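Xcc1710-like domain-containing protein (Bordetella parapertussis 12822, PDB 3CPK) is of unknown function and belongs to the DUF498/DUF598 family of Xcc1710-like proteins. Local coordinates at residues I33-E38 against R128-L133; A10-T15 against E23-R28. All blocks are in the same frame, centred on the assembly; numbering follows the deposited sequence.

Overall arrangement
Along the chain the two contacts come in series: interaction 2 closes within the N-terminal three-stranded antiparallel sheet before interaction 1 opens on strand 33-35, which follows strand 27-29 and belongs to the five-stranded mixed sheet. Their centres lie about 9 Å apart, with interaction 1 about 6 Å and interaction 2 about 13 Å from the centre of the chain. They touch directly. Tyr130 OH lies 2.6 Å from Asn12 O and Pro37 O lies 2.7 Å from Asn12 N, both probable hydrogen bonds, while Phe35 packs on Asn12. Helix 123-135, strand 33-35 and the N-terminal hairpin are thereby joined into one compact single-chain fold.

Interaction 1 of 2, residues I33-E38 against R128-L133; sequences IAFAPE and RTYNIL
The rings of Phe35 and Tyr130 meet edge to face. An edge of Phe35 points at one face of Tyr130, with ring centroids 4.9 Å apart and planes at 69°. Phe35 CE1 does the touching: it stands over that face, displaced toward the rim, and comes within 3.5 Å of Tyr130 CZ. At the edge of the tyrosine ring, near its plane, lie the backbone N of Pro37 and the carbonyl carbon of Ala36, while the tyrosine hydroxyl lies in the plane of the phenylalanine ring, at its edge.

The two rings come from different elements, Phe35 from the end of strand 33-35 and Tyr130 from helix 123-135. On the helix, a chi1 of 162° swings the tyrosine ring away from its own backbone N, and the side chain extends across to the turn after the strand. There the phenol oxygen nestles against the proline, with Tyr130 OH 3.2 Å from Pro37 CA and 3.8 Å from Pro37 CG. Pro37 N, a tertiary amide nitrogen with no hydrogen to give and its lone pair delocalised into the carbonyl, makes only a non-bonded approach to the hydroxyl. The polar partner of Tyr130 OH is the backbone O of Asn12. Around the pair, Val142 touches both rings, Val14 lies against Phe35, and Leu93 and Val140 against Tyr130.

Chemically, the contact across the two segments is apolar and aromatic, the rings packing the helix against the strand end, while the hydrogen bond to Asn12 satisfies the buried hydroxyl and restrains the side chain at that end.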
ATOM      1  N   ILE A  33      -7.447  -0.249  -0.645  1.00 30.80           N
ATOM      2  CA  ILE A  33      -7.158  -0.443   0.766  1.00 28.41           C
ATOM      3  C   ILE A  33      -5.725  -0.026   1.095  1.00 29.83           C
ATOM      4  O   ILE A  33      -4.907   0.228   0.212  1.00 30.98           O
ATOM      5  CB  ILE A  33      -7.349  -1.929   1.176  1.00 24.02           C
ATOM      6  CG1 ILE A  33      -6.475  -2.825   0.292  1.00 23.44           C
ATOM      7  CG2 ILE A  33      -8.818  -2.319   1.044  1.00 20.94           C
ATOM      8  CD1 ILE A  33      -6.568  -4.302   0.613  1.00 19.51           C
ATOM      9  N   ALA A  34      -5.439   0.054   2.385  1.00 29.76           N
ATOM     10  CA  ALA A  34      -4.113   0.417   2.858  1.00 31.10           C
ATOM     11  C   ALA A  34      -3.934  -0.322   4.172  1.00 30.57           C
ATOM     12  O   ALA A  34      -4.907  -0.586   4.880  1.00 32.01           O
ATOM     13  CB  ALA A  34      -4.009   1.925   3.064  1.00 30.43           C
ATOM     14  N   PHE A  35      -2.700  -0.687   4.493  1.00 31.04           N
ATOM     15  CA  PHE A  35      -2.460  -1.402   5.730  1.00 30.35           C
ATOM     16  C   PHE A  35      -0.993  -1.657   5.956  1.00 28.96           C
ATOM     17  O   PHE A  35      -0.180  -1.600   5.037  1.00 28.88           O
ATOM     18  CB  PHE A  35      -3.237  -2.738   5.747  1.00 29.63           C
ATOM     19  CG  PHE A  35      -2.855  -3.690   4.641  1.00 29.89           C
ATOM     20  CD1 PHE A  35      -1.854  -4.639   4.836  1.00 27.22           C
ATOM     21  CD2 PHE A  35      -3.487  -3.622   3.396  1.00 30.95           C
ATOM     22  CE1 PHE A  35      -1.483  -5.510   3.821  1.00 24.48           C
ATOM     23  CE2 PHE A  35      -3.126  -4.489   2.365  1.00 32.19           C
ATOM     24  CZ  PHE A  35      -2.119  -5.438   2.575  1.00 24.44           C
ATOM     25  N   ALA A  36      -0.682  -1.929   7.215  1.00 31.05           N
ATOM     26  CA  ALA A  36       0.662  -2.223   7.667  1.00 31.74           C
ATOM     27  C   ALA A  36       0.613  -3.676   8.112  1.00 31.46           C
ATOM     28  O   ALA A  36      -0.442  -4.308   8.057  1.00 32.32           O
ATOM     29  CB  ALA A  36       1.020  -1.322   8.833  1.00 32.51           C
ATOM     30  N   PRO A  37       1.753  -4.239   8.533  1.00 31.52           N
ATOM     31  CA  PRO A  37       1.753  -5.637   8.976  1.00 31.30           C
ATOM     32  C   PRO A  37       0.814  -5.817  10.168  1.00 32.76           C
ATOM     33  O   PRO A  37       0.067  -6.799  10.265  1.00 35.55           O
ATOM     34  CB  PRO A  37       3.215  -5.873   9.340  1.00 30.57           C
ATOM     35  CG  PRO A  37       3.923  -5.006   8.354  1.00 30.13           C
ATOM     36  CD  PRO A  37       3.127  -3.732   8.404  1.00 31.24           C
ATOM     37  N   GLU A  38       0.868  -4.848  11.073  1.00 31.76           N
ATOM     38  CA  GLU A  38       0.027  -4.859  12.248  1.00 36.67           C
ATOM     39  C   GLU A  38      -1.109  -3.872  12.027  1.00 33.49           C
ATOM     40  O   GLU A  38      -0.967  -2.936  11.245  1.00 33.49           O
ATOM     41  CB  GLU A  38       0.856  -4.472  13.468  1.00 38.14           C
ATOM     42  CG  GLU A  38       2.023  -5.418  13.715  1.00 47.25           C
ATOM     43  CD  GLU A  38       2.698  -5.184  15.051  1.00 47.73           C
ATOM     44  OE1 GLU A  38       1.971  -5.088  16.065  1.00 55.39           O
ATOM     45  OE2 GLU A  38       3.948  -5.108  15.089  1.00 61.70           O
ATOM     46  N   ARG A 128       2.726  -8.167  -3.776  1.00 34.90           N
ATOM     47  CA  ARG A 128       3.794  -9.143  -3.702  1.00 31.82           C
ATOM     48  C   ARG A 128       5.055  -8.536  -3.075  1.00 31.21           C
ATOM     49  O   ARG A 128       5.781  -9.201  -2.332  1.00 32.38           O
ATOM     50  CB  ARG A 128       4.063  -9.633  -5.112  1.00 31.24           C
ATOM     51  CG  ARG A 128       5.309 -10.448  -5.316  1.00 41.92           C
ATOM     52  CD  ARG A 128       5.528 -10.548  -6.811  1.00 51.99           C
ATOM     53  NE  ARG A 128       4.255 -10.818  -7.478  1.00 61.81           N
ATOM     54  CZ  ARG A 128       3.834 -10.214  -8.587  1.00 63.39           C
ATOM     55  NH1 ARG A 128       4.588  -9.291  -9.177  1.00 53.63           N
ATOM     56  NH2 ARG A 128       2.647 -10.525  -9.097  1.00 56.60           N
ATOM     57  N   THR A 129       5.324  -7.273  -3.366  1.00 31.13           N
ATOM     58  CA  THR A 129       6.500  -6.641  -2.779  1.00 30.64           C
ATOM     59  C   THR A 129       6.256  -6.389  -1.288  1.00 31.21           C
ATOM     60  O   THR A 129       7.190  -6.356  -0.488  1.00 29.97           O
ATOM     61  CB  THR A 129       6.854  -5.310  -3.490  1.00 29.74           C
ATOM     62  OG1 THR A 129       7.156  -5.562  -4.866  1.00 27.83           O
ATOM     63  CG2 THR A 129       8.060  -4.685  -2.860  1.00 27.67           C
ATOM     64  N   TYR A 130       4.992  -6.222  -0.923  1.00 32.49           N
ATOM     65  CA  TYR A 130       4.623  -6.000   0.470  1.00 31.90           C
ATOM     66  C   TYR A 130       4.879  -7.258   1.292  1.00 32.61           C
ATOM     67  O   TYR A 130       5.446  -7.189   2.383  1.00 32.07           O
ATOM     68  CB  TYR A 130       3.141  -5.630   0.590  1.00 28.64           C
ATOM     69  CG  TYR A 130       2.613  -5.825   1.988  1.00 25.85           C
ATOM     70  CD1 TYR A 130       2.719  -4.820   2.943  1.00 29.98           C
ATOM     71  CD2 TYR A 130       2.088  -7.056   2.382  1.00 25.19           C
ATOM     72  CE1 TYR A 130       2.317  -5.044   4.267  1.00 30.02           C
ATOM     73  CE2 TYR A 130       1.695  -7.286   3.687  1.00 25.11           C
ATOM     74  CZ  TYR A 130       1.812  -6.279   4.626  1.00 25.01           C
ATOM     75  OH  TYR A 130       1.454  -6.522   5.925  1.00 25.36           O
ATOM     76  N   ASN A 131       4.429  -8.401   0.779  1.00 31.59           N
ATOM     77  CA  ASN A 131       4.619  -9.664   1.476  1.00 31.67           C
ATOM     78  C   ASN A 131       6.097  -9.866   1.775  1.00 34.62           C
ATOM     79  O   ASN A 131       6.468 -10.290   2.869  1.00 37.36           O
ATOM     80  CB  ASN A 131       4.114 -10.843   0.632  1.00 30.62           C
ATOM     81  CG  ASN A 131       2.601 -11.049   0.721  1.00 30.49           C
ATOM     82  OD1 ASN A 131       2.034 -11.828  -0.051  1.00 33.04           O
ATOM     83  ND2 ASN A 131       1.945 -10.365   1.663  1.00 25.60           N
ATOM     84  N   ILE A 132       6.940  -9.553   0.796  1.00 36.90           N
ATOM     85  CA  ILE A 132       8.379  -9.724   0.956  1.00 35.36           C
ATOM     86  C   ILE A 132       8.985  -8.789   1.987  1.00 32.80           C
ATOM     87  O   ILE A 132       9.653  -9.240   2.907  1.00 34.57           O
ATOM     88  CB  ILE A 132       9.112  -9.567  -0.402  1.00 34.25           C
ATOM     89  CG1 ILE A 132       8.731 -10.735  -1.310  1.00 34.59           C
ATOM     90  CG2 ILE A 132      10.627  -9.552  -0.196  1.00 31.71           C
ATOM     91  CD1 ILE A 132       9.251 -10.616  -2.720  1.00 39.02           C
ATOM     92  N   LEU A 133       8.756  -7.493   1.842  1.00 33.16           N
ATOM     93  CA  LEU A 133       9.292  -6.539   2.803  1.00 34.35           C
ATOM     94  C   LEU A 133       8.796  -6.872   4.204  1.00 35.27           C
ATOM     95  O   LEU A 133       9.467  -6.619   5.199  1.00 34.98           O
ATOM     96  CB  LEU A 133       8.865  -5.118   2.444  1.00 35.20           C
ATOM     97  CG  LEU A 133       9.404  -4.558   1.134  1.00 39.80           C
ATOM     98  CD1 LEU A 133       9.146  -3.067   1.091  1.00 41.14           C
ATOM     99  CD2 LEU A 133      10.886  -4.828   1.029  1.00 41.85           C
TER

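Interaction 2 of 2, residues A10-T15 against E23-R28; sequences ALNTVT and EVNQVR
The N-terminal beta hairpin of strands 14-18 and 21-24 brings these segments together, and a type I' turn from Val24 to Val27 leads the chain on into the third strand, 27-29. Val14 and Val24 form an antiparallel non-hydrogen-bonded pair with CA atoms 4.3 Å apart. Backbone bonds flank them: Asn25 N donates to Thr13 O at 2.8 Å, and Thr15 N to Glu23 O at 2.6 Å. The first is nearly straight, at 164° at the hydrogen, whereas the second is bent to 130°, its donor tilted from the carbonyl plane, and is so short that its exact length should not be leaned on. Weaker CA-H...O contacts run alongside, among them Val24 CA to Thr13 O at 3.5 Å.

Thr15 reaches the turn with its side chain. Its OG1 accepts a hydrogen bond from Gln26 N at 2.9 Å; with chi1 at -68°, the hydroxyl sits beside the threonine's own backbone N and faces the turn. Glu23 lays the aliphatic part of its side chain against the same threonine, with Glu23 CG 3.8 Å from Thr15 CB.

Val14 and Val24 project from the same face of the sheet, and Val24 CG1 also packs 3.6 Å from Thr13 O. Beyond the hairpin both valines touch Phe35, and Val14 also meets Ala127 and Asn131 of helix 123-135. Farther back, Thr13 OG1 donates to Leu11 O from above the carbonyl plane, while Asn12 ND2 bonds to the backbone O of Gly39 and of Ala36.

The chemistry divides accordingly: backbone bonds set the register, the threonine hydroxyl holds a turn amide as a side-chain acceptor, and the paired valines give the hairpin a hydrophobic side to lay against strand 33-35.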
ATOM      1  N   ALA A  10      -0.621 -11.710  14.889  1.00 32.41           N
ATOM      2  CA  ALA A  10      -0.584 -12.174  13.501  1.00 28.95           C
ATOM      3  C   ALA A  10      -0.449 -10.959  12.576  1.00 29.82           C
ATOM      4  O   ALA A  10      -1.006  -9.893  12.842  1.00 30.47           O
ATOM      5  CB  ALA A  10      -1.821 -12.952  13.165  1.00 26.71           C
ATOM      6  N   LEU A  11       0.299 -11.124  11.488  1.00 28.57           N
ATOM      7  CA  LEU A  11       0.523 -10.044  10.539  1.00 28.85           C
ATOM      8  C   LEU A  11      -0.353 -10.101   9.291  1.00 29.89           C
ATOM      9  O   LEU A  11      -0.711 -11.178   8.810  1.00 29.93           O
ATOM     10  CB  LEU A  11       1.996 -10.027  10.104  1.00 29.70           C
ATOM     11  CG  LEU A  11       3.140  -9.550  11.017  1.00 28.46           C
ATOM     12  CD1 LEU A  11       2.621  -8.936  12.319  1.00 24.84           C
ATOM     13  CD2 LEU A  11       4.059 -10.720  11.285  1.00 31.43           C
ATOM     14  N   ASN A  12      -0.684  -8.924   8.765  1.00 28.93           N
ATOM     15  CA  ASN A  12      -1.483  -8.826   7.561  1.00 29.72           C
ATOM     16  C   ASN A  12      -0.682  -9.335   6.365  1.00 28.39           C
ATOM     17  O   ASN A  12       0.436  -8.882   6.071  1.00 25.81           O
ATOM     18  CB  ASN A  12      -1.946  -7.383   7.323  1.00 30.79           C
ATOM     19  CG  ASN A  12      -3.038  -6.957   8.295  1.00 29.40           C
ATOM     20  OD1 ASN A  12      -3.980  -7.711   8.559  1.00 24.62           O
ATOM     21  ND2 ASN A  12      -2.922  -5.739   8.822  1.00 23.32           N
ATOM     22  N   THR A  13      -1.292 -10.277   5.666  1.00 28.69           N
ATOM     23  CA  THR A  13      -0.673 -10.925   4.545  1.00 29.93           C
ATOM     24  C   THR A  13      -1.554 -10.975   3.306  1.00 29.55           C
ATOM     25  O   THR A  13      -2.730 -11.357   3.382  1.00 29.48           O
ATOM     26  CB  THR A  13      -0.294 -12.349   4.972  1.00 30.05           C
ATOM     27  OG1 THR A  13       0.575 -12.268   6.111  1.00 35.05           O
ATOM     28  CG2 THR A  13       0.396 -13.100   3.847  1.00 32.46           C
ATOM     29  N   VAL A  14      -0.979 -10.572   2.173  1.00 28.86           N
ATOM     30  CA  VAL A  14      -1.681 -10.612   0.905  1.00 29.57           C
ATOM     31  C   VAL A  14      -1.749 -12.094   0.544  1.00 32.98           C
ATOM     32  O   VAL A  14      -0.747 -12.723   0.198  1.00 33.21           O
ATOM     33  CB  VAL A  14      -0.920  -9.842  -0.185  1.00 31.85           C
ATOM     34  CG1 VAL A  14      -1.435 -10.246  -1.556  1.00 30.44           C
ATOM     35  CG2 VAL A  14      -1.098  -8.342   0.019  1.00 28.17           C
ATOM     36  N   THR A  15      -2.950 -12.643   0.642  1.00 35.77           N
ATOM     37  CA  THR A  15      -3.194 -14.058   0.395  1.00 38.30           C
ATOM     38  C   THR A  15      -3.238 -14.507  -1.070  1.00 38.83           C
ATOM     39  O   THR A  15      -2.703 -15.550  -1.425  1.00 37.38           O
ATOM     40  CB  THR A  15      -4.506 -14.480   1.087  1.00 37.10           C
ATOM     41  OG1 THR A  15      -4.330 -14.424   2.505  1.00 41.60           O
ATOM     42  CG2 THR A  15      -4.883 -15.889   0.695  1.00 45.77           C
ATOM     43  N   GLU A  23      -6.578 -10.321  -2.273  1.00 37.26           N
ATOM     44  CA  GLU A  23      -7.096 -11.092  -1.162  1.00 35.18           C
ATOM     45  C   GLU A  23      -6.117 -10.886  -0.019  1.00 35.04           C
ATOM     46  O   GLU A  23      -4.921 -11.168  -0.142  1.00 36.37           O
ATOM     47  CB  GLU A  23      -7.179 -12.573  -1.530  1.00 33.83           C
ATOM     48  CG  GLU A  23      -7.811 -13.434  -0.452  1.00 44.33           C
ATOM     49  CD  GLU A  23      -7.959 -14.886  -0.869  1.00 51.11           C
ATOM     50  OE1 GLU A  23      -7.197 -15.734  -0.362  1.00 51.31           O
ATOM     51  OE2 GLU A  23      -8.839 -15.180  -1.710  1.00 46.75           O
ATOM     52  N   VAL A  24      -6.615 -10.364   1.089  1.00 32.88           N
ATOM     53  CA  VAL A  24      -5.764 -10.147   2.237  1.00 30.75           C
ATOM     54  C   VAL A  24      -6.302 -10.984   3.387  1.00 32.52           C
ATOM     55  O   VAL A  24      -7.494 -10.938   3.694  1.00 32.14           O
ATOM     56  CB  VAL A  24      -5.741  -8.659   2.625  1.00 29.32           C
ATOM     57  CG1 VAL A  24      -4.700  -8.408   3.717  1.00 32.50           C
ATOM     58  CG2 VAL A  24      -5.440  -7.823   1.405  1.00 29.68           C
ATOM     59  N   ASN A  25      -5.421 -11.768   4.006  1.00 32.23           N
ATOM     60  CA  ASN A  25      -5.805 -12.617   5.126  1.00 32.38           C
ATOM     61  C   ASN A  25      -6.991 -13.497   4.726  1.00 31.57           C
ATOM     62  O   ASN A  25      -7.873 -13.792   5.543  1.00 30.13           O
ATOM     63  CB  ASN A  25      -6.156 -11.743   6.343  1.00 29.45           C
ATOM     64  CG  ASN A  25      -5.003 -10.810   6.757  1.00 30.34           C
ATOM     65  OD1 ASN A  25      -5.221  -9.781   7.393  1.00 34.78           O
ATOM     66  ND2 ASN A  25      -3.783 -11.178   6.402  1.00 24.59           N
ATOM     67  N   GLN A  26      -7.000 -13.904   3.457  1.00 31.14           N
ATOM     68  CA  GLN A  26      -8.050 -14.760   2.903  1.00 33.78           C
ATOM     69  C   GLN A  26      -9.416 -14.094   2.725  1.00 32.31           C
ATOM     70  O   GLN A  26     -10.452 -14.758   2.700  1.00 33.41           O
ATOM     71  CB  GLN A  26      -8.174 -16.032   3.747  1.00 32.39           C
ATOM     72  CG  GLN A  26      -6.971 -16.953   3.577  1.00 34.66           C
ATOM     73  CD  GLN A  26      -7.062 -18.232   4.388  1.00 41.14           C
ATOM     74  OE1 GLN A  26      -8.150 -18.742   4.650  1.00 45.13           O
ATOM     75  NE2 GLN A  26      -5.912 -18.769   4.768  1.00 33.35           N
ATOM     76  N   VAL A  27      -9.404 -12.774   2.604  1.00 33.21           N
ATOM     77  CA  VAL A  27     -10.620 -12.008   2.395  1.00 31.06           C
ATOM     78  C   VAL A  27     -10.392 -11.101   1.180  1.00 34.53           C
ATOM     79  O   VAL A  27      -9.386 -10.396   1.110  1.00 36.89           O
ATOM     80  CB  VAL A  27     -10.955 -11.160   3.631  1.00 29.52           C
ATOM     81  CG1 VAL A  27     -12.253 -10.393   3.407  1.00 26.70           C
ATOM     82  CG2 VAL A  27     -11.067 -12.061   4.843  1.00 29.47           C
ATOM     83  N   ARG A  28     -11.319 -11.134   0.225  1.00 33.90           N
ATOM     84  CA  ARG A  28     -11.204 -10.322  -0.988  1.00 37.03           C
ATOM     85  C   ARG A  28     -11.629  -8.866  -0.860  1.00 35.78           C
ATOM     86  O   ARG A  28     -12.644  -8.545  -0.246  1.00 32.78           O
ATOM     87  CB  ARG A  28     -12.024 -10.921  -2.132  1.00 35.30           C
ATOM     88  CG  ARG A  28     -11.445 -12.137  -2.794  1.00 40.81           C
ATOM     89  CD  ARG A  28     -12.184 -12.403  -4.096  1.00 39.53           C
ATOM     90  NE  ARG A  28     -11.841 -13.712  -4.637  1.00 46.14           N
ATOM     91  CZ  ARG A  28     -12.251 -14.170  -5.812  1.00 47.19           C
ATOM     92  NH1 ARG A  28     -13.024 -13.423  -6.590  1.00 48.91           N
ATOM     93  NH2 ARG A  28     -11.896 -15.384  -6.202  1.00 48.20           N
TER